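Local atomic coordinates of uncharacterized protein (Pseudomonas aeruginosa PAO1, PDB entry 6TCB), a protein that is of unknown function but binds calcium, an ion held here between two copies of the chain. Residues V59-G64 / D68-T73. Sequence-based numbering, arbitrary orientation.
Sequences VYVPRG and DAVRAT. With CA (calcium ion), chain C.
Val70 of the helix segment 68-73 reaches with both methyls onto Val59 and Val61 of segment 59-64. All three valines are buried, and the contact is wholly apolar. Val70 and Val59 meet tip to tip, CG1 of Val70 lying 3.9 Å from CG1 of Val59. Val59 CG1 stands between its backbone N and carbonyl carbon (chi1 63°), which aims it at the helix. Val61 runs alongside Val70 in the opposite direction. Its CG1 is 4.1 Å from CG2 of Val70, and its CG2 touches both Val70 methyls.

Two residues before Val70, Asp68 binds the calcium ion through OD2 at 2.2 Å. Its other oxygen, OD1, forms a salt bridge with NH2 of Arg71 at 2.9 Å, which would hold the carboxylate in place. Asp66 and Asp68 of the second subunit bind the same ion, so the metal ties the two copies together. Ala69 O accepts hydrogen bonds from Thr73 N and OG1, one on each face of its plane.

The contact seats the start of helix 67-82 against strand 57-62, the middle strand of the antiparallel sheet. Trp25 of strand 24-25 and Leu53 of strand 48-53 also touch Val70, while Tyr60 packs on helix 33-43.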
loop_
_atom_site.group_PDB
_atom_site.type_symbol
_atom_site.label_atom_id
_atom_site.label_comp_id
_atom_site.label_asym_id
_atom_site.label_seq_id
_atom_site.Cartn_x
_atom_site.Cartn_y
_atom_site.Cartn_z
ATOM N N VAL A 59 -4.968 -4.710 0.371
ATOM C CA VAL A 59 -5.218 -5.187 1.724
ATOM C C VAL A 59 -5.133 -4.020 2.688
ATOM O O VAL A 59 -4.366 -3.075 2.482
ATOM C CB VAL A 59 -4.226 -6.332 2.066
ATOM C CG1 VAL A 59 -2.768 -5.840 2.043
ATOM C CG2 VAL A 59 -4.543 -6.987 3.379
ATOM N N TYR A 60 -5.947 -4.105 3.735
ATOM C CA TYR A 60 -6.023 -3.131 4.817
ATOM C C TYR A 60 -5.543 -3.852 6.067
ATOM O O TYR A 60 -6.133 -4.862 6.460
ATOM C CB TYR A 60 -7.462 -2.610 4.956
ATOM C CG TYR A 60 -7.976 -2.073 3.639
ATOM C CD1 TYR A 60 -7.759 -0.759 3.271
ATOM C CD2 TYR A 60 -8.629 -2.897 2.724
ATOM C CE1 TYR A 60 -8.184 -0.276 2.047
ATOM C CE2 TYR A 60 -9.060 -2.415 1.490
ATOM C CZ TYR A 60 -8.820 -1.107 1.158
ATOM O OH TYR A 60 -9.269 -0.683 -0.074
ATOM N N VAL A 61 -4.440 -3.392 6.634
ATOM C CA VAL A 61 -3.707 -4.129 7.661
ATOM C C VAL A 61 -3.826 -3.382 8.983
ATOM O O VAL A 61 -3.389 -2.225 9.070
ATOM C CB VAL A 61 -2.228 -4.311 7.289
ATOM C CG1 VAL A 61 -1.549 -5.180 8.338
ATOM C CG2 VAL A 61 -2.102 -4.902 5.919
ATOM N N PRO A 62 -4.360 -4.005 10.031
ATOM C CA PRO A 62 -4.473 -3.317 11.317
ATOM C C PRO A 62 -3.116 -3.165 11.994
ATOM O O PRO A 62 -2.199 -3.964 11.799
ATOM C CB PRO A 62 -5.385 -4.249 12.126
ATOM C CG PRO A 62 -5.086 -5.627 11.553
ATOM C CD PRO A 62 -4.800 -5.419 10.090
ATOM N N ARG A 63 -2.993 -2.122 12.811
ATOM C CA ARG A 63 -1.857 -2.035 13.724
ATOM C C ARG A 63 -1.799 -3.297 14.583
ATOM O O ARG A 63 -2.824 -3.824 15.012
ATOM C CB ARG A 63 -2.010 -0.787 14.595
ATOM C CG ARG A 63 -0.702 -0.238 15.145
ATOM C CD ARG A 63 -0.931 1.000 16.017
ATOM N N GLY A 64 -0.598 -3.839 14.770
ATOM C CA GLY A 64 -0.444 -5.096 15.474
ATOM C C GLY A 64 -0.363 -6.310 14.580
ATOM O O GLY A 64 -0.240 -7.435 15.093
ATOM N N ASP A 68 5.557 -7.318 6.947
ATOM C CA ASP A 68 6.367 -8.259 6.178
ATOM C C ASP A 68 5.668 -9.609 6.060
ATOM O O ASP A 68 5.762 -10.276 5.021
ATOM C CB ASP A 68 7.751 -8.402 6.804
ATOM C CG ASP A 68 8.642 -7.187 6.552
ATOM O OD1 ASP A 68 8.437 -6.459 5.555
ATOM O OD2 ASP A 68 9.578 -6.967 7.352
ATOM N N ALA A 69 4.926 -10.005 7.093
ATOM C CA ALA A 69 4.185 -11.255 7.027
ATOM C C ALA A 69 3.039 -11.159 6.029
ATOM O O ALA A 69 2.746 -12.132 5.322
ATOM C CB ALA A 69 3.673 -11.637 8.411
ATOM N N VAL A 70 2.396 -9.989 5.935
ATOM C CA VAL A 70 1.358 -9.791 4.924
ATOM C C VAL A 70 1.949 -9.890 3.520
ATOM O O VAL A 70 1.364 -10.514 2.631
ATOM C CB VAL A 70 0.613 -8.465 5.159
ATOM C CG1 VAL A 70 -0.407 -8.203 4.079
ATOM C CG2 VAL A 70 -0.097 -8.513 6.499
ATOM N N ARG A 71 3.117 -9.282 3.299
ATOM C CA ARG A 71 3.770 -9.395 1.996
ATOM C C ARG A 71 4.130 -10.840 1.682
ATOM O O ARG A 71 3.922 -11.306 0.555
ATOM C CB ARG A 71 5.003 -8.487 1.947
ATOM C CG ARG A 71 5.791 -8.639 0.651
ATOM C CD ARG A 71 6.860 -7.568 0.458
ATOM N NE ARG A 71 7.763 -7.488 1.602
ATOM C CZ ARG A 71 8.740 -6.595 1.744
ATOM N NH1 ARG A 71 8.973 -5.678 0.814
ATOM N NH2 ARG A 71 9.476 -6.620 2.843
ATOM N N ALA A 72 4.659 -11.578 2.656
ATOM C CA ALA A 72 4.938 -12.989 2.410
ATOM C C ALA A 72 3.661 -13.733 2.041
ATOM O O ALA A 72 3.662 -14.591 1.148
ATOM C CB ALA A 72 5.599 -13.626 3.633
ATOM N N THR A 73 2.555 -13.412 2.720
ATOM C CA THR A 73 1.271 -14.037 2.419
ATOM C C THR A 73 0.855 -13.747 0.980
ATOM O O THR A 73 0.344 -14.636 0.284
ATOM C CB THR A 73 0.222 -13.554 3.431
ATOM O OG1 THR A 73 0.644 -13.868 4.776
ATOM C CG2 THR A 73 -1.141 -14.205 3.199
HETATM CA CA CA C . 9.814 -6.355 9.475
HETATM O O HOH W 1 10.046 -5.445 11.536
HETATM O O HOH W 2 11.367 -7.957 9.991
#